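Local coordinates for protein terminal oxygenase component of carbazole 1,9a-dioxygenase (Nocardioides aromaticivorans, PDB 3GCF) that probably catalyses the angular dioxygenation of carbazole, passing electrons from a Rieske [2Fe-2S] cluster to a non-haem iron that activates dioxygen, at residues 61-65 / 66-70; 37-40 / 41-45; 147-150 / 151-155; 291-294 / 295-299. One frame throughout, in Å; residues are numbered along the deposited sequence.

Contact 1: 61-65 / 66-70; sequences LTRAK and GEVKA
R63 reaches back over G66 and V68 because its CG stands opposite the backbone N (chi1 -175°) and its chain then bends at chi3 (-63°), which swings the guanidinium across the neighbouring strand. There NH1 donates to the carbonyl O of G66 at 3.0 Å; the oxygen lies in the guanidinium plane, while the donor sits well above the plane of the G66 carbonyl. One face of the group rests on a methyl of V68, with NH1 3.6 Å from CG2. The other two nitrogens turn to the preceding loop, NE to the carbonyl of L44 and NH2 to the carboxylate of D41, so three partners fix its rotation. With an alanine here, D41 would probably lose its salt-bridge partner, and the L44 and G66 carbonyls the donors that now meet them. Behind this clasp the strands pair through their backbones: K69 N meets T62 O, and A64 N meets E67 O, both at 2.7 Å. On the face that R63 and V68 share, L61 CD2 packs against A70 CB at 3.6 Å. On the other face, K69 CG passes A64 CB before its amine leads away to D106. At the exposed end a water donates to both K65 O and E67 OE2. K65 and G66 take left-handed backbone angles, which at G66 call for glycine, since a side chain would collide with K65 O. This is a beta hairpin with a two-residue loop, K65-G66, and a type I' turn from A64 to E67, joining strands 57-64 and 67-72 of the Rieske domain's antiparallel sheet.

Contact 2: 37-40 / 41-45; sequences PAAF and DHELA
E43 folds back onto the end of the strand before it, and its carboxylate takes the backbone N-H of F40: N to OE2 is 2.9 Å and the bond is nearly straight (167°), though the donor comes from above the carboxylate plane. The tight part of the contact gathers round this oxygen. OE2 also lies 3.4 Å from the methyl CB of A39, and it sits at the edge of the F40 ring, near its plane, 3.6 Å from CD2. With CG set opposite its own carbonyl carbon (chi1 -71°) and the chain extended beyond, E43 runs past F40 O to reach that spot. In return, E43 N donates to F40 O at 2.9 Å, closing a short 3-10 segment, 41-43, in which strand 34-40 of the Rieske domain ends. Before it, a classic beta bulge sets A38 and A39 opposite the single residue V139, in a strand at the edge of this chain's sheet. OE1 of E43 forms a salt bridge with R170, so the carboxylate is held at both oxygens. The far side is looser: H42 is exposed and stands clear of the F40 side chain, while D41 turns its CB away from the strand.

Contact 3: 147-150 / 151-155; sequences EPHA and LSEDL
A short 3-10 turn, 151-153, interrupts the loop that leads from strand 138-143 to strand 164-173, and H149 spans it to grip D154 through a histidine-carboxylate hydrogen bond. NE2 of the ring donates to OD2 at 2.7 Å, with an angle of 152° at the hydrogen. The two planes stand nearly upright to each other (79°), with D154 at the ring edge, and OD2 is met from above the carboxylate plane. The imidazole gets there from the crowded position between its backbone N and carbonyl carbon (chi1 47°), which folds it towards the turn. The E153 side chain crosses it at a slant, its carboxylate plane close to that of the ring in tilt, with OE1 3.7 Å from H149 CD2; that oxygen forms a salt bridge with R378. The turn itself is closed by E153 N donating to A150 O at 3.0 Å, and a water links A150 N to E153 OE2. W35 and F142 meet the imidazole edge-to-face. A leucine here has no N-H to offer, so the buried D154 OD2 would probably be left leaning on W35 N, and the edge-to-face packing would be disturbed. D154 is thus a buried acceptor for three donors, H149 NE2 and W35 N at OD2 and H34 ND1 at OD1; the bond implies that NE2 carries a hydrogen, but leaves the charge of the imidazole undecided.

Contact 4: 291-294 / 295-299; sequences VPIS and ETQHE
The amide of Q297 meets S294 through its oxygen: OG donates to OE1 at 2.9 Å, 15° from the plane of the amide carbonyl, while NE2 at the other corner is bound to Q174. The H298 imidazole takes no part across the hairpin; ND1 bonds to the S175 carbonyl, W177 touches the side chain, and CB comes 3.3 Å from V291 O. The carboxylate of E299 has OE1 3.6 Å from the methyl CD1 of I293 and is held by R170 and T172. S294 OG works in both directions, since it also accepts from T296 N at 3.3 Å; its place between the backbone N and carbonyl carbon (chi1 64°) brings it over the loop. I293 N donates to Q297 O at 2.8 Å, almost straight at 171°, and S294 N adds a weak bond to the same oxygen. Farther from the loop, E299 N reaches V291 O at 2.7 Å. P292 and H298 form a non-hydrogen-bonded pair whose side chains point different ways. The whole is a beta hairpin whose loop is tied by a serine hydroxyl, joining strands 285-292 and 298-307 in the antiparallel sheet of the catalytic domain.

Contacts 1 and 2 belong to one sheet of the Rieske domain, their centres about 10 Å apart, and are joined by the bridge between R63 and D41. Contact 2 also meets contact 4, where P37 O packs on V291 CG2 at 3.6 Å, and R170 links the two by binding both E43 and E299. Contact 3 touches none of the others; its nearest atoms come within about 6 Å of contact 2 and about 9 Å of contact 4. Contacts 1, 2 and 3 lie away from both the [2Fe-2S] cluster and the catalytic iron. Contact 4 approaches the iron: the side chain of H298 is about 11 Å from it and about 8 Å from that of its ligand D337.

Contact 1: 61-65 / 66-70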
loop_
_atom_site.group_PDB
_atom_site.type_symbol
_atom_site.label_atom_id
_atom_site.label_comp_id
_atom_site.label_asym_id
_atom_site.label_seq_id
_atom_site.Cartn_x
_atom_site.Cartn_y
_atom_site.Cartn_z
ATOM N N LEU A 61 0.942 27.459 3.785
ATOM C CA LEU A 61 0.368 28.672 4.346
ATOM C C LEU A 61 1.232 29.200 5.478
ATOM O O LEU A 61 1.847 28.430 6.207
ATOM C CB LEU A 61 -1.035 28.401 4.905
ATOM C CG LEU A 61 -2.108 27.775 4.010
ATOM C CD1 LEU A 61 -3.346 27.499 4.850
ATOM C CD2 LEU A 61 -2.440 28.703 2.852
ATOM N N THR A 62 1.274 30.518 5.621
ATOM C CA THR A 62 2.020 31.139 6.704
ATOM C C THR A 62 1.446 32.530 6.930
ATOM O O THR A 62 0.658 33.021 6.117
ATOM C CB THR A 62 3.524 31.264 6.372
ATOM O OG1 THR A 62 4.220 31.753 7.521
ATOM C CG2 THR A 62 3.747 32.229 5.214
ATOM N N ARG A 63 1.801 33.149 8.052
ATOM C CA ARG A 63 1.345 34.507 8.324
ATOM C C ARG A 63 2.598 35.384 8.320
ATOM O O ARG A 63 3.521 35.176 9.115
ATOM C CB ARG A 63 0.637 34.602 9.678
ATOM C CG ARG A 63 0.021 35.979 9.953
ATOM C CD ARG A 63 -0.600 36.059 11.347
ATOM N NE ARG A 63 -1.713 35.124 11.520
ATOM C CZ ARG A 63 -2.921 35.276 10.976
ATOM N NH1 ARG A 63 -3.186 36.336 10.221
ATOM N NH2 ARG A 63 -3.861 34.357 11.173
ATOM N N ALA A 64 2.633 36.344 7.402
ATOM C CA ALA A 64 3.765 37.255 7.269
ATOM C C ALA A 64 3.290 38.694 7.468
ATOM O O ALA A 64 2.457 39.199 6.707
ATOM C CB ALA A 64 4.397 37.094 5.894
ATOM N N LYS A 65 3.827 39.347 8.493
ATOM C CA LYS A 65 3.449 40.720 8.811
ATOM C C LYS A 65 1.943 40.802 9.038
ATOM O O LYS A 65 1.288 41.742 8.585
ATOM C CB LYS A 65 3.851 41.666 7.680
ATOM C CG LYS A 65 5.353 41.769 7.453
ATOM C CD LYS A 65 5.654 42.582 6.206
ATOM C CE LYS A 65 7.149 42.721 5.977
ATOM N NZ LYS A 65 7.449 43.447 4.706
ATOM N N GLY A 66 1.399 39.803 9.729
ATOM C CA GLY A 66 -0.023 39.790 10.025
ATOM C C GLY A 66 -0.941 39.242 8.945
ATOM O O GLY A 66 -2.118 38.998 9.205
ATOM N N GLU A 67 -0.420 39.035 7.742
ATOM C CA GLU A 67 -1.245 38.528 6.653
ATOM C C GLU A 67 -0.944 37.092 6.266
ATOM O O GLU A 67 0.218 36.701 6.145
ATOM C CB GLU A 67 -1.086 39.415 5.427
ATOM C CG GLU A 67 -1.684 40.792 5.593
ATOM C CD GLU A 67 -1.249 41.730 4.494
ATOM O OE1 GLU A 67 -1.209 41.288 3.325
ATOM O OE2 GLU A 67 -0.953 42.907 4.799
ATOM N N VAL A 68 -2.003 36.313 6.070
ATOM C CA VAL A 68 -1.862 34.920 5.678
ATOM C C VAL A 68 -1.493 34.875 4.202
ATOM O O VAL A 68 -2.144 35.505 3.366
ATOM C CB VAL A 68 -3.180 34.134 5.907
ATOM C CG1 VAL A 68 -3.031 32.697 5.419
ATOM C CG2 VAL A 68 -3.544 34.153 7.384
ATOM N N LYS A 69 -0.436 34.140 3.885
ATOM C CA LYS A 69 0.023 34.021 2.510
ATOM C C LYS A 69 -0.038 32.561 2.081
ATOM O O LYS A 69 0.127 31.660 2.901
ATOM C CB LYS A 69 1.470 34.519 2.387
ATOM C CG LYS A 69 1.753 35.871 3.048
ATOM C CD LYS A 69 0.907 36.997 2.467
ATOM C CE LYS A 69 1.154 37.172 0.977
ATOM N NZ LYS A 69 0.313 38.263 0.400
ATOM N N ALA A 70 -0.280 32.331 0.796
ATOM C CA ALA A 70 -0.332 30.978 0.264
ATOM C C ALA A 70 0.610 30.862 -0.929
ATOM O O ALA A 70 0.497 31.613 -1.903
ATOM C CB ALA A 70 -1.757 30.623 -0.158
HETATM O O HOH W 1 1.250 43.810 6.308
#

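Contact 2: 37-40 / 41-45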
loop_
_atom_site.group_PDB
_atom_site.type_symbol
_atom_site.label_atom_id
_atom_site.label_comp_id
_atom_site.label_asym_id
_atom_site.label_seq_id
_atom_site.Cartn_x
_atom_site.Cartn_y
_atom_site.Cartn_z
ATOM N N PRO A 37 -11.989 26.623 1.295
ATOM C CA PRO A 37 -11.329 26.831 2.587
ATOM C C PRO A 37 -10.083 25.950 2.679
ATOM O O PRO A 37 -10.067 24.833 2.162
ATOM C CB PRO A 37 -12.403 26.423 3.594
ATOM C CG PRO A 37 -13.191 25.380 2.845
ATOM C CD PRO A 37 -13.309 25.994 1.471
ATOM N N ALA A 38 -9.044 26.454 3.336
ATOM C CA ALA A 38 -7.800 25.708 3.487
ATOM C C ALA A 38 -7.527 25.391 4.951
ATOM O O ALA A 38 -7.009 24.328 5.287
ATOM C CB ALA A 38 -6.633 26.516 2.915
ATOM N N ALA A 39 -7.882 26.323 5.822
ATOM C CA ALA A 39 -7.632 26.155 7.239
ATOM C C ALA A 39 -8.366 27.238 7.999
ATOM O O ALA A 39 -9.049 28.071 7.406
ATOM C CB ALA A 39 -6.134 26.271 7.503
ATOM N N PHE A 40 -8.219 27.221 9.317
ATOM C CA PHE A 40 -8.835 28.234 10.153
ATOM C C PHE A 40 -7.767 29.269 10.462
ATOM O O PHE A 40 -6.598 28.931 10.654
ATOM C CB PHE A 40 -9.386 27.600 11.425
ATOM C CG PHE A 40 -10.605 26.772 11.182
ATOM C CD1 PHE A 40 -11.853 27.376 11.054
ATOM C CD2 PHE A 40 -10.500 25.397 10.989
ATOM C CE1 PHE A 40 -12.981 26.623 10.730
ATOM C CE2 PHE A 40 -11.622 24.635 10.663
ATOM C CZ PHE A 40 -12.863 25.249 10.531
ATOM N N ASP A 41 -8.174 30.531 10.495
ATOM C CA ASP A 41 -7.250 31.620 10.750
ATOM C C ASP A 41 -6.412 31.438 12.013
ATOM O O ASP A 41 -5.219 31.757 12.026
ATOM C CB ASP A 41 -8.013 32.940 10.826
ATOM C CG ASP A 41 -7.094 34.140 10.792
ATOM O OD1 ASP A 41 -6.281 34.246 9.848
ATOM O OD2 ASP A 41 -7.185 34.977 11.704
ATOM N N HIS A 42 -7.022 30.918 13.073
ATOM C CA HIS A 42 -6.296 30.738 14.323
ATOM C C HIS A 42 -5.256 29.618 14.316
ATOM O O HIS A 42 -4.557 29.410 15.300
ATOM C CB HIS A 42 -7.290 30.569 15.480
ATOM C CG HIS A 42 -8.045 31.827 15.797
ATOM N ND1 HIS A 42 -8.994 31.903 16.796
ATOM C CD2 HIS A 42 -7.984 33.064 15.244
ATOM C CE1 HIS A 42 -9.484 33.130 16.843
ATOM N NE2 HIS A 42 -8.888 33.854 15.911
ATOM N N GLU A 43 -5.150 28.905 13.202
ATOM C CA GLU A 43 -4.154 27.844 13.086
ATOM C C GLU A 43 -2.818 28.478 12.713
ATOM O O GLU A 43 -1.771 27.835 12.785
ATOM C CB GLU A 43 -4.525 26.851 11.979
ATOM C CG GLU A 43 -5.704 25.947 12.269
ATOM C CD GLU A 43 -5.917 24.938 11.152
ATOM O OE1 GLU A 43 -4.986 24.158 10.876
ATOM O OE2 GLU A 43 -7.004 24.928 10.544
ATOM N N LEU A 44 -2.866 29.744 12.311
ATOM C CA LEU A 44 -1.668 30.451 11.881
ATOM C C LEU A 44 -1.269 31.658 12.714
ATOM O O LEU A 44 -1.922 32.701 12.675
ATOM C CB LEU A 44 -1.834 30.904 10.432
ATOM C CG LEU A 44 -1.915 29.854 9.329
ATOM C CD1 LEU A 44 -2.930 30.286 8.279
ATOM C CD2 LEU A 44 -0.538 29.666 8.711
ATOM N N ALA A 45 -0.189 31.511 13.467
ATOM C CA ALA A 45 0.333 32.609 14.261
ATOM C C ALA A 45 1.429 33.210 13.377
ATOM O O ALA A 45 1.847 32.585 12.398
ATOM C CB ALA A 45 0.923 32.089 15.559
#

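Contact 3: 147-150 / 151-155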
loop_
_atom_site.group_PDB
_atom_site.type_symbol
_atom_site.label_atom_id
_atom_site.label_comp_id
_atom_site.label_asym_id
_atom_site.label_seq_id
_atom_site.Cartn_x
_atom_site.Cartn_y
_atom_site.Cartn_z
ATOM N N GLU A 147 -8.650 34.924 -12.754
ATOM C CA GLU A 147 -8.456 35.912 -11.709
ATOM C C GLU A 147 -9.585 35.627 -10.726
ATOM O O GLU A 147 -10.677 35.214 -11.121
ATOM C CB GLU A 147 -8.600 37.334 -12.249
ATOM C CG GLU A 147 -7.718 37.654 -13.440
ATOM C CD GLU A 147 -7.656 39.146 -13.722
ATOM O OE1 GLU A 147 -8.722 39.805 -13.701
ATOM O OE2 GLU A 147 -6.541 39.660 -13.971
ATOM N N PRO A 148 -9.339 35.838 -9.433
ATOM C CA PRO A 148 -10.393 35.571 -8.456
ATOM C C PRO A 148 -11.592 36.504 -8.552
ATOM O O PRO A 148 -11.456 37.681 -8.883
ATOM C CB PRO A 148 -9.661 35.700 -7.124
ATOM C CG PRO A 148 -8.613 36.735 -7.417
ATOM C CD PRO A 148 -8.109 36.315 -8.776
ATOM N N HIS A 149 -12.772 35.956 -8.281
ATOM C CA HIS A 149 -14.001 36.735 -8.276
ATOM C C HIS A 149 -14.341 36.902 -6.795
ATOM O O HIS A 149 -13.601 36.430 -5.933
ATOM C CB HIS A 149 -15.125 35.993 -9.005
ATOM C CG HIS A 149 -15.253 34.552 -8.613
ATOM N ND1 HIS A 149 -14.720 33.527 -9.365
ATOM C CD2 HIS A 149 -15.806 33.971 -7.522
ATOM C CE1 HIS A 149 -14.940 32.376 -8.754
ATOM N NE2 HIS A 149 -15.595 32.618 -7.633
ATOM N N ALA A 150 -15.453 37.566 -6.499
ATOM C CA ALA A 150 -15.861 37.800 -5.120
ATOM C C ALA A 150 -16.054 36.503 -4.343
ATOM O O ALA A 150 -16.698 35.572 -4.825
ATOM C CB ALA A 150 -17.148 38.617 -5.090
ATOM N N LEU A 151 -15.498 36.461 -3.135
ATOM C CA LEU A 151 -15.598 35.296 -2.264
ATOM C C LEU A 151 -17.054 34.894 -2.022
ATOM O O LEU A 151 -17.378 33.706 -1.980
ATOM C CB LEU A 151 -14.922 35.590 -0.914
ATOM C CG LEU A 151 -15.045 34.524 0.182
ATOM C CD1 LEU A 151 -14.399 33.239 -0.294
ATOM C CD2 LEU A 151 -14.389 35.008 1.474
ATOM N N SER A 152 -17.920 35.892 -1.865
ATOM C CA SER A 152 -19.342 35.672 -1.601
ATOM C C SER A 152 -20.032 34.825 -2.654
ATOM O O SER A 152 -21.093 34.256 -2.404
ATOM C CB SER A 152 -20.072 37.012 -1.489
ATOM O OG SER A 152 -20.055 37.700 -2.727
ATOM N N GLU A 153 -19.438 34.747 -3.834
ATOM C CA GLU A 153 -20.020 33.966 -4.912
ATOM C C GLU A 153 -19.853 32.461 -4.721
ATOM O O GLU A 153 -20.535 31.671 -5.380
ATOM C CB GLU A 153 -19.407 34.401 -6.251
ATOM C CG GLU A 153 -19.968 35.719 -6.778
ATOM C CD GLU A 153 -19.284 36.193 -8.047
ATOM O OE1 GLU A 153 -18.972 35.357 -8.920
ATOM O OE2 GLU A 153 -19.067 37.414 -8.180
ATOM N N ASP A 154 -18.953 32.066 -3.819
ATOM C CA ASP A 154 -18.692 30.653 -3.559
ATOM C C ASP A 154 -19.083 30.215 -2.156
ATOM O O ASP A 154 -18.569 29.219 -1.639
ATOM C CB ASP A 154 -17.211 30.332 -3.789
ATOM C CG ASP A 154 -16.795 30.506 -5.234
ATOM O OD1 ASP A 154 -17.622 30.220 -6.129
ATOM O OD2 ASP A 154 -15.639 30.915 -5.477
ATOM N N LEU A 155 -19.992 30.962 -1.543
ATOM C CA LEU A 155 -20.462 30.655 -0.198
ATOM C C LEU A 155 -21.984 30.695 -0.147
ATOM O O LEU A 155 -22.620 31.422 -0.909
ATOM C CB LEU A 155 -19.904 31.666 0.804
ATOM C CG LEU A 155 -18.391 31.638 1.047
ATOM C CD1 LEU A 155 -17.978 32.846 1.895
ATOM C CD2 LEU A 155 -18.010 30.332 1.740
HETATM O O HOH W 2 -16.928 39.148 -8.563
#

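Contact 4: 291-294 / 295-299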
loop_
_atom_site.group_PDB
_atom_site.type_symbol
_atom_site.label_atom_id
_atom_site.label_comp_id
_atom_site.label_asym_id
_atom_site.label_seq_id
_atom_site.Cartn_x
_atom_site.Cartn_y
_atom_site.Cartn_z
ATOM N N VAL A 291 -13.604 19.917 0.540
ATOM C CA VAL A 291 -12.536 20.254 -0.389
ATOM C C VAL A 291 -11.707 19.049 -0.798
ATOM O O VAL A 291 -11.132 18.361 0.040
ATOM C CB VAL A 291 -11.613 21.333 0.218
ATOM C CG1 VAL A 291 -10.676 21.893 -0.854
ATOM C CG2 VAL A 291 -12.459 22.448 0.828
ATOM N N PRO A 292 -11.637 18.775 -2.104
ATOM C CA PRO A 292 -10.859 17.630 -2.580
ATOM C C PRO A 292 -9.386 17.749 -2.177
ATOM O O PRO A 292 -8.805 18.831 -2.234
ATOM C CB PRO A 292 -11.028 17.698 -4.104
ATOM C CG PRO A 292 -12.294 18.478 -4.293
ATOM C CD PRO A 292 -12.203 19.533 -3.232
ATOM N N ILE A 293 -8.805 16.636 -1.742
ATOM C CA ILE A 293 -7.395 16.598 -1.382
ATOM C C ILE A 293 -6.755 15.898 -2.574
ATOM O O ILE A 293 -5.829 16.415 -3.196
ATOM C CB ILE A 293 -7.158 15.782 -0.103
ATOM C CG1 ILE A 293 -7.678 16.567 1.108
ATOM C CG2 ILE A 293 -5.673 15.461 0.050
ATOM C CD1 ILE A 293 -7.678 15.787 2.405
ATOM N N SER A 294 -7.289 14.727 -2.896
ATOM C CA SER A 294 -6.832 13.938 -4.029
ATOM C C SER A 294 -8.090 13.384 -4.690
ATOM O O SER A 294 -9.199 13.838 -4.408
ATOM C CB SER A 294 -5.937 12.787 -3.564
ATOM O OG SER A 294 -6.665 11.871 -2.764
ATOM N N GLU A 295 -7.926 12.408 -5.568
ATOM C CA GLU A 295 -9.074 11.826 -6.243
ATOM C C GLU A 295 -9.902 10.958 -5.297
ATOM O O GLU A 295 -11.081 10.704 -5.551
ATOM C CB GLU A 295 -8.613 10.986 -7.446
ATOM C CG GLU A 295 -8.076 11.796 -8.631
ATOM C CD GLU A 295 -6.609 12.222 -8.484
ATOM O OE1 GLU A 295 -6.008 12.034 -7.395
ATOM O OE2 GLU A 295 -6.058 12.755 -9.475
ATOM N N THR A 296 -9.294 10.521 -4.198
ATOM C CA THR A 296 -9.981 9.647 -3.250
ATOM C C THR A 296 -10.076 10.189 -1.825
ATOM O O THR A 296 -10.452 9.457 -0.906
ATOM C CB THR A 296 -9.278 8.272 -3.176
ATOM O OG1 THR A 296 -8.004 8.425 -2.535
ATOM C CG2 THR A 296 -9.056 7.705 -4.576
ATOM N N GLN A 297 -9.750 11.465 -1.636
ATOM C CA GLN A 297 -9.778 12.051 -0.301
ATOM C C GLN A 297 -10.270 13.491 -0.304
ATOM O O GLN A 297 -10.159 14.188 -1.312
ATOM C CB GLN A 297 -8.370 12.010 0.306
ATOM C CG GLN A 297 -7.715 10.634 0.291
ATOM C CD GLN A 297 -6.218 10.685 0.591
ATOM O OE1 GLN A 297 -5.447 11.294 -0.149
ATOM N NE2 GLN A 297 -5.808 10.043 1.678
ATOM N N HIS A 298 -10.833 13.933 0.818
ATOM C CA HIS A 298 -11.276 15.315 0.918
ATOM C C HIS A 298 -11.153 15.826 2.337
ATOM O O HIS A 298 -11.042 15.044 3.284
ATOM C CB HIS A 298 -12.719 15.509 0.402
ATOM C CG HIS A 298 -13.780 14.877 1.248
ATOM N ND1 HIS A 298 -14.160 13.560 1.109
ATOM C CD2 HIS A 298 -14.592 15.403 2.196
ATOM C CE1 HIS A 298 -15.165 13.302 1.928
ATOM N NE2 HIS A 298 -15.448 14.404 2.599
ATOM N N GLU A 299 -11.143 17.148 2.473
ATOM C CA GLU A 299 -11.041 17.771 3.782
ATOM C C GLU A 299 -12.442 18.231 4.151
ATOM O O GLU A 299 -13.041 19.067 3.466
ATOM C CB GLU A 299 -10.090 18.967 3.746
ATOM C CG GLU A 299 -9.782 19.536 5.125
ATOM C CD GLU A 299 -8.849 18.649 5.945
ATOM O OE1 GLU A 299 -8.473 17.557 5.466
ATOM O OE2 GLU A 299 -8.486 19.048 7.073
#